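Local coordinates for DNA repair and telomere maintenance protein nbs1 (Schizosaccharomyces pombe, PDB 3HUF) that serves as the adaptor subunit of the MRN complex in DNA double-strand break repair, recognising phosphorylated proteins through its FHA and BRCT domains and binding phosphorylated Ctp1, at residues I17-T22 with N134-P139; T51-S56 with E67-D72. All blocks are in the same frame, centred on the assembly; numbering follows the deposited sequence.

Overall arrangement
The chain is the FHA-BRCT1-BRCT2 part of Nbs1, and both contacts lie in its N-terminal half, their centres about 10 Å apart. Contact 2 pairs two neighbouring strands inside the FHA domain. Contact 1 joins the connection between strands 16-18 and 21-26 of that β-rich domain to the end of helix 123-134 in the BRCT 1 region. Along the chain contact 2 is nested within the loop that contact 1 closes. They touch directly. Strands 21-26 and 48-52 are sheet neighbours, and Gly21 O lies 2.9 Å from Ile52 N, a probable hydrogen bond. Asn134 O packs against Pro55 CD, and Leu18 CB against Ile52 CD1.

Contact 1 of 2, residues I17-T22 with N134-P139; sequences ILFPGT and NLLGIP
A Schellman motif at the end of helix 123-134, in the BRCT 1 region, receives Phe19 and Pro20 from the connection between strands 16-18 and 21-26. Phe19 and Leu136 form the side-chain half of the contact. They lie side by side and point the same way. The CD2 methyl of Leu136 sits over one face of the Phe19 ring as a CH-pi contact, 4.2 Å from the centroid and 20° off the normal. It is displaced toward the ring rim, nearest to CE2. Ile17 O lies over the centre of the opposite face. The ring also reaches the backbone, with Phe19 CD2 3.4 Å from Leu136 O. With CG beside the backbone N (chi1 -51°) the ring swings alongside Leu136.

Pro20 meets the turn with its CG and CD. Its CD is 3.4 Å from Gly137 N and 3.5 Å from Leu135 O. Its CG is 3.7 Å from Asn134 O. Gly137 N is already used within the turn, where it bonds to Asn134 O at 2.8 Å and closes a type I turn. Gly137 has positive phi (92°), as the Schellman geometry requires, and its N and CA face Pro20.

No hydrogen bond crosses between the two segments, so van der Waals and CH-pi contacts carry the join. Two backbone atoms bond to residues outside the segments: Phe19 N with Tyr23 OH, and Leu135 O with Lys188 NZ. Leu136 also touches Lys188, while Phe19 also touches Met1. The contact is thus an interdomain one, in which the connection between strands 16-18 and 21-26 is seated against a glycine-ended Schellman helix C-terminus of BRCT 1.

Contact 2 of 2, residues T51-S56 with E67-D72; sequences TILTPS and EFEVKD
Strands 48-52 and 68-72 run antiparallel, with Thr51 and Glu69 as a hydrogen-bonded pair and Ile52 and Phe68 as a non-hydrogen-bonded pair. Thr51 N gives its hydrogen to Glu69 O at 2.9 Å, tilted 28° from the carbonyl plane. Glu69 N returns a bond to Thr51 O at 2.7 Å. Leu53 N continues the pairing with a bond to Glu67 O at 2.8 Å, in the carbonyl plane. Glu67 O also receives a CA-H...O contact from Ile52 CA. One step on, a water bridges Thr54 O and Glu67 N.

On the buried face, Ile52 reaches over the Phe68 ring. Its CG1 makes a CH-pi contact 4.2 Å from the ring centroid, and its CD1 lies 3.8 Å from Phe68 CE1. Val70 CG2 meets the edge of the same ring, in its plane.

The other face carries Thr51 and Glu69. Glu69 OE1 lies against CB and CG2 of Thr51. Its OE2 crosses toward Leu53 CD1, 3.5 Å away. Leu53 lies alongside Glu67. Glu67, with CG anti to its N (chi1 -177°) and the chain extended beyond it, lays OE1 against the same methyl. Glu67 OE1 and Glu69 OE2 are 2.7 Å apart, so one of the acids probably holds a proton.

Both strands are inner members of the mixed FHA sheet. Strand 21-26 flanks the pair on one side; on the other, strand 91-93 does, with a backbone hydrogen bond between Phe68 and Tyr93. Trp2 of strand 2-6 meets the Phe68 ring edge-to-face, and helix 57-62 forms most of the link between the paired segments.

Contact 1 of 2, residues I17-T22 with N134-P139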
ATOM      1  N   ILE A  17      15.246  -6.515   3.180  1.00 36.63           N
ATOM      2  CA  ILE A  17      14.565  -5.362   2.597  1.00 37.03           C
ATOM      3  C   ILE A  17      15.580  -4.276   2.184  1.00 37.22           C
ATOM      4  O   ILE A  17      16.378  -3.820   2.994  1.00 37.32           O
ATOM      5  CB  ILE A  17      13.564  -4.765   3.590  1.00 36.74           C
ATOM      6  CG1 ILE A  17      12.493  -5.795   3.938  1.00 34.99           C
ATOM      7  CG2 ILE A  17      12.868  -3.586   2.989  1.00 37.27           C
ATOM      8  CD1 ILE A  17      11.668  -5.339   5.114  1.00 32.42           C
ATOM      9  N   LEU A  18      15.538  -3.877   0.919  1.00 36.82           N
ATOM     10  CA  LEU A  18      16.469  -2.890   0.399  1.00 36.54           C
ATOM     11  C   LEU A  18      15.775  -1.544   0.240  1.00 37.15           C
ATOM     12  O   LEU A  18      14.817  -1.410  -0.481  1.00 38.13           O
ATOM     13  CB  LEU A  18      17.036  -3.355  -0.966  1.00 35.91           C
ATOM     14  CG  LEU A  18      17.824  -4.673  -0.968  1.00 34.83           C
ATOM     15  CD1 LEU A  18      18.466  -4.905  -2.379  1.00 34.76           C
ATOM     16  CD2 LEU A  18      18.902  -4.701   0.152  1.00 29.47           C
ATOM     17  N   PHE A  19      16.293  -0.530   0.898  1.00 38.03           N
ATOM     18  CA  PHE A  19      15.733   0.796   0.783  1.00 37.77           C
ATOM     19  C   PHE A  19      16.450   1.549  -0.342  1.00 37.42           C
ATOM     20  O   PHE A  19      17.524   1.139  -0.760  1.00 37.09           O
ATOM     21  CB  PHE A  19      15.901   1.522   2.117  1.00 37.31           C
ATOM     22  CG  PHE A  19      15.400   0.744   3.285  1.00 39.50           C
ATOM     23  CD1 PHE A  19      16.259   0.394   4.324  1.00 44.10           C
ATOM     24  CD2 PHE A  19      14.075   0.364   3.366  1.00 40.63           C
ATOM     25  CE1 PHE A  19      15.789  -0.323   5.428  1.00 44.36           C
ATOM     26  CE2 PHE A  19      13.599  -0.342   4.452  1.00 42.55           C
ATOM     27  CZ  PHE A  19      14.464  -0.697   5.484  1.00 44.82           C
ATOM     28  N   PRO A  20      15.818   2.613  -0.875  1.00 37.28           N
ATOM     29  CA  PRO A  20      16.489   3.580  -1.733  1.00 36.46           C
ATOM     30  C   PRO A  20      17.882   3.959  -1.228  1.00 36.80           C
ATOM     31  O   PRO A  20      18.048   4.267  -0.043  1.00 35.87           O
ATOM     32  CB  PRO A  20      15.546   4.778  -1.677  1.00 36.11           C
ATOM     33  CG  PRO A  20      14.159   4.096  -1.663  1.00 35.58           C
ATOM     34  CD  PRO A  20      14.374   2.919  -0.742  1.00 37.12           C
ATOM     35  N   GLY A  21      18.851   3.943  -2.143  1.00 36.40           N
ATOM     36  CA  GLY A  21      20.237   4.261  -1.835  1.00 36.62           C
ATOM     37  C   GLY A  21      21.081   3.254  -2.590  1.00 37.04           C
ATOM     38  O   GLY A  21      20.600   2.582  -3.509  1.00 37.22           O
ATOM     39  N   THR A  22      22.340   3.128  -2.195  1.00 37.42           N
ATOM     40  CA  THR A  22      23.273   2.289  -2.917  1.00 37.59           C
ATOM     41  C   THR A  22      23.904   1.210  -2.048  1.00 36.94           C
ATOM     42  O   THR A  22      24.258   1.450  -0.897  1.00 37.04           O
ATOM     43  CB  THR A  22      24.383   3.141  -3.540  1.00 38.82           C
ATOM     44  OG1 THR A  22      23.808   4.295  -4.180  1.00 42.33           O
ATOM     45  CG2 THR A  22      25.089   2.335  -4.577  1.00 38.92           C
ATOM     46  N   ASN A 134       9.191   7.884   1.812  1.00 39.09           N
ATOM     47  CA  ASN A 134       9.828   7.829   0.507  1.00 39.69           C
ATOM     48  C   ASN A 134      11.248   7.237   0.600  1.00 39.44           C
ATOM     49  O   ASN A 134      11.643   6.443  -0.246  1.00 39.63           O
ATOM     50  CB  ASN A 134       9.817   9.206  -0.180  1.00 39.44           C
ATOM     51  CG  ASN A 134       8.378   9.697  -0.513  1.00 42.29           C
ATOM     52  OD1 ASN A 134       7.389   8.922  -0.496  1.00 44.45           O
ATOM     53  ND2 ASN A 134       8.259  10.991  -0.774  1.00 41.64           N
ATOM     54  N   LEU A 135      11.979   7.609   1.651  1.00 38.67           N
ATOM     55  CA  LEU A 135      13.329   7.106   1.890  1.00 38.90           C
ATOM     56  C   LEU A 135      13.378   5.617   2.202  1.00 38.88           C
ATOM     57  O   LEU A 135      14.426   5.008   2.047  1.00 39.46           O
ATOM     58  CB  LEU A 135      14.036   7.917   2.982  1.00 39.20           C
ATOM     59  CG  LEU A 135      14.332   9.354   2.571  1.00 40.16           C
ATOM     60  CD1 LEU A 135      14.643  10.219   3.774  1.00 41.30           C
ATOM     61  CD2 LEU A 135      15.465   9.414   1.549  1.00 42.84           C
ATOM     62  N   LEU A 136      12.241   5.041   2.603  1.00 37.77           N
ATOM     63  CA  LEU A 136      12.093   3.602   2.729  1.00 37.82           C
ATOM     64  C   LEU A 136      11.654   2.919   1.438  1.00 37.76           C
ATOM     65  O   LEU A 136      11.613   1.698   1.390  1.00 38.56           O
ATOM     66  CB  LEU A 136      11.074   3.248   3.830  1.00 37.35           C
ATOM     67  CG  LEU A 136      11.348   3.751   5.250  1.00 37.11           C
ATOM     68  CD1 LEU A 136      10.243   3.309   6.236  1.00 37.49           C
ATOM     69  CD2 LEU A 136      12.731   3.274   5.724  1.00 36.84           C
ATOM     70  N   GLY A 137      11.311   3.695   0.414  1.00 37.89           N
ATOM     71  CA  GLY A 137      10.766   3.156  -0.851  1.00 37.65           C
ATOM     72  C   GLY A 137       9.252   3.070  -0.891  1.00 37.69           C
ATOM     73  O   GLY A 137       8.676   2.298  -1.683  1.00 37.65           O
ATOM     74  N   ILE A 138       8.595   3.835  -0.016  1.00 37.16           N
ATOM     75  CA  ILE A 138       7.146   3.756   0.107  1.00 36.94           C
ATOM     76  C   ILE A 138       6.505   5.003  -0.522  1.00 36.56           C
ATOM     77  O   ILE A 138       6.621   6.087   0.023  1.00 37.49           O
ATOM     78  CB  ILE A 138       6.663   3.538   1.590  1.00 37.21           C
ATOM     79  CG1 ILE A 138       7.259   2.245   2.171  1.00 37.04           C
ATOM     80  CG2 ILE A 138       5.086   3.464   1.667  1.00 35.59           C
ATOM     81  CD1 ILE A 138       7.195   2.176   3.750  1.00 35.61           C
ATOM     82  N   PRO A 139       5.845   4.845  -1.690  1.00 36.60           N
ATOM     83  CA  PRO A 139       5.105   5.980  -2.264  1.00 36.35           C
ATOM     84  C   PRO A 139       3.923   6.368  -1.379  1.00 36.82           C
ATOM     85  O   PRO A 139       3.333   5.513  -0.691  1.00 37.05           O
ATOM     86  CB  PRO A 139       4.621   5.459  -3.625  1.00 35.88           C
ATOM     87  CG  PRO A 139       5.451   4.212  -3.905  1.00 36.80           C
ATOM     88  CD  PRO A 139       5.746   3.636  -2.536  1.00 35.74           C
TER

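Contact 2 of 2, residues T51-S56 with E67-D72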
ATOM      1  N   THR A  51      21.626   0.189  -7.007  1.00 36.31           N
ATOM      2  CA  THR A  51      21.166   1.527  -6.650  1.00 36.41           C
ATOM      3  C   THR A  51      19.667   1.528  -6.823  1.00 36.10           C
ATOM      4  O   THR A  51      19.153   1.157  -7.877  1.00 36.58           O
ATOM      5  CB  THR A  51      21.797   2.646  -7.530  1.00 35.90           C
ATOM      6  OG1 THR A  51      23.221   2.568  -7.444  1.00 37.22           O
ATOM      7  CG2 THR A  51      21.370   4.033  -7.047  1.00 34.91           C
ATOM      8  N   ILE A  52      18.960   1.857  -5.754  1.00 36.50           N
ATOM      9  CA  ILE A  52      17.514   1.912  -5.808  1.00 36.22           C
ATOM     10  C   ILE A  52      17.137   3.375  -5.727  1.00 36.07           C
ATOM     11  O   ILE A  52      17.556   4.075  -4.800  1.00 35.60           O
ATOM     12  CB  ILE A  52      16.875   1.075  -4.697  1.00 37.16           C
ATOM     13  CG1 ILE A  52      17.277  -0.390  -4.920  1.00 37.92           C
ATOM     14  CG2 ILE A  52      15.339   1.252  -4.700  1.00 35.51           C
ATOM     15  CD1 ILE A  52      16.893  -1.300  -3.815  1.00 37.60           C
ATOM     16  N   LEU A  53      16.387   3.861  -6.717  1.00 35.98           N
ATOM     17  CA  LEU A  53      15.978   5.258  -6.660  1.00 35.80           C
ATOM     18  C   LEU A  53      14.785   5.380  -5.740  1.00 36.15           C
ATOM     19  O   LEU A  53      14.057   4.441  -5.512  1.00 37.18           O
ATOM     20  CB  LEU A  53      15.706   5.876  -8.043  1.00 34.86           C
ATOM     21  CG  LEU A  53      16.829   5.809  -9.075  1.00 33.40           C
ATOM     22  CD1 LEU A  53      16.420   6.502 -10.385  1.00 31.16           C
ATOM     23  CD2 LEU A  53      18.164   6.380  -8.513  1.00 33.11           C
ATOM     24  N   THR A  54      14.618   6.568  -5.211  1.00 36.45           N
ATOM     25  CA  THR A  54      13.508   6.939  -4.364  1.00 37.66           C
ATOM     26  C   THR A  54      12.197   6.959  -5.245  1.00 37.76           C
ATOM     27  O   THR A  54      12.264   7.077  -6.472  1.00 37.70           O
ATOM     28  CB  THR A  54      13.971   8.295  -3.765  1.00 38.04           C
ATOM     29  OG1 THR A  54      13.840   8.353  -2.335  1.00 43.35           O
ATOM     30  CG2 THR A  54      13.481   9.471  -4.486  1.00 36.43           C
ATOM     31  N   PRO A  55      11.016   6.752  -4.649  1.00 37.74           N
ATOM     32  CA  PRO A  55       9.832   6.684  -5.537  1.00 37.64           C
ATOM     33  C   PRO A  55       9.349   8.022  -6.119  1.00 37.82           C
ATOM     34  O   PRO A  55       9.646   9.071  -5.564  1.00 37.48           O
ATOM     35  CB  PRO A  55       8.759   6.067  -4.634  1.00 38.13           C
ATOM     36  CG  PRO A  55       9.184   6.434  -3.227  1.00 38.11           C
ATOM     37  CD  PRO A  55      10.684   6.487  -3.234  1.00 37.20           C
ATOM     38  N   SER A  56       8.630   7.987  -7.245  1.00 37.83           N
ATOM     39  CA  SER A  56       7.992   9.202  -7.757  1.00 38.78           C
ATOM     40  C   SER A  56       6.525   9.189  -7.366  1.00 38.55           C
ATOM     41  O   SER A  56       6.003   8.154  -6.947  1.00 38.81           O
ATOM     42  CB  SER A  56       8.124   9.345  -9.279  1.00 38.78           C
ATOM     43  OG  SER A  56       9.273   8.675  -9.783  1.00 43.74           O
ATOM     44  N   GLU A  67      12.868   2.413  -9.095  1.00 37.14           N
ATOM     45  CA  GLU A  67      13.834   1.993 -10.118  1.00 37.47           C
ATOM     46  C   GLU A  67      15.023   1.302  -9.452  1.00 37.43           C
ATOM     47  O   GLU A  67      15.607   1.810  -8.479  1.00 36.72           O
ATOM     48  CB  GLU A  67      14.331   3.194 -10.932  1.00 37.76           C
ATOM     49  CG  GLU A  67      15.277   2.819 -12.061  1.00 37.96           C
ATOM     50  CD  GLU A  67      15.519   3.975 -12.975  1.00 40.79           C
ATOM     51  OE1 GLU A  67      16.709   4.281 -13.261  1.00 40.85           O
ATOM     52  OE2 GLU A  67      14.511   4.595 -13.389  1.00 40.23           O
ATOM     53  N   PHE A  68      15.361   0.135  -9.983  1.00 37.34           N
ATOM     54  CA  PHE A  68      16.420  -0.701  -9.430  1.00 37.10           C
ATOM     55  C   PHE A  68      17.524  -0.750 -10.489  1.00 37.39           C
ATOM     56  O   PHE A  68      17.302  -1.210 -11.607  1.00 37.49           O
ATOM     57  CB  PHE A  68      15.831  -2.093  -9.158  1.00 37.10           C
ATOM     58  CG  PHE A  68      16.666  -2.978  -8.244  1.00 37.87           C
ATOM     59  CD1 PHE A  68      16.141  -3.412  -7.022  1.00 37.68           C
ATOM     60  CD2 PHE A  68      17.948  -3.409  -8.617  1.00 34.81           C
ATOM     61  CE1 PHE A  68      16.879  -4.246  -6.186  1.00 36.72           C
ATOM     62  CE2 PHE A  68      18.683  -4.262  -7.795  1.00 34.76           C
ATOM     63  CZ  PHE A  68      18.150  -4.674  -6.574  1.00 36.39           C
ATOM     64  N   GLU A  69      18.721  -0.278 -10.134  1.00 37.33           N
ATOM     65  CA  GLU A  69      19.846  -0.257 -11.063  1.00 37.30           C
ATOM     66  C   GLU A  69      20.949  -1.187 -10.595  1.00 37.16           C
ATOM     67  O   GLU A  69      21.182  -1.333  -9.395  1.00 36.92           O
ATOM     68  CB  GLU A  69      20.385   1.171 -11.214  1.00 37.38           C
ATOM     69  CG  GLU A  69      19.282   2.163 -11.420  1.00 39.34           C
ATOM     70  CD  GLU A  69      19.712   3.603 -11.299  1.00 42.25           C
ATOM     71  OE1 GLU A  69      20.789   3.878 -10.742  1.00 44.82           O
ATOM     72  OE2 GLU A  69      18.953   4.467 -11.760  1.00 42.02           O
ATOM     73  N   VAL A  70      21.614  -1.823 -11.552  1.00 37.42           N
ATOM     74  CA  VAL A  70      22.704  -2.764 -11.272  1.00 37.23           C
ATOM     75  C   VAL A  70      23.895  -2.363 -12.133  1.00 37.67           C
ATOM     76  O   VAL A  70      23.761  -2.263 -13.336  1.00 36.45           O
ATOM     77  CB  VAL A  70      22.290  -4.227 -11.608  1.00 36.73           C
ATOM     78  CG1 VAL A  70      23.500  -5.171 -11.568  1.00 38.21           C
ATOM     79  CG2 VAL A  70      21.180  -4.719 -10.655  1.00 36.14           C
ATOM     80  N   LYS A  71      25.046  -2.122 -11.504  1.00 38.19           N
ATOM     81  CA  LYS A  71      26.305  -1.992 -12.206  1.00 38.75           C
ATOM     82  C   LYS A  71      27.247  -3.148 -11.893  1.00 38.46           C
ATOM     83  O   LYS A  71      27.380  -3.563 -10.746  1.00 37.69           O
ATOM     84  CB  LYS A  71      27.005  -0.690 -11.833  1.00 39.50           C
ATOM     85  CG  LYS A  71      26.356   0.554 -12.399  1.00 42.34           C
ATOM     86  CD  LYS A  71      27.442   1.459 -12.970  1.00 48.58           C
ATOM     87  CE  LYS A  71      28.346   0.678 -13.939  1.00 51.22           C
ATOM     88  NZ  LYS A  71      29.519   1.463 -14.463  1.00 52.04           N
ATOM     89  N   ASP A  72      27.910  -3.658 -12.925  1.00 38.32           N
ATOM     90  CA  ASP A  72      28.939  -4.652 -12.729  1.00 38.52           C
ATOM     91  C   ASP A  72      30.218  -3.882 -12.421  1.00 38.71           C
ATOM     92  O   ASP A  72      30.536  -2.917 -13.116  1.00 38.67           O
ATOM     93  CB  ASP A  72      29.112  -5.516 -13.979  1.00 38.83           C
ATOM     94  CG  ASP A  72      30.252  -6.496 -13.839  1.00 39.82           C
ATOM     95  OD1 ASP A  72      30.066  -7.566 -13.210  1.00 41.77           O
ATOM     96  OD2 ASP A  72      31.355  -6.166 -14.313  1.00 40.99           O
TER
HETATM   97  O   HOH W   1      12.143   5.224  -8.673  1.00 24.13           O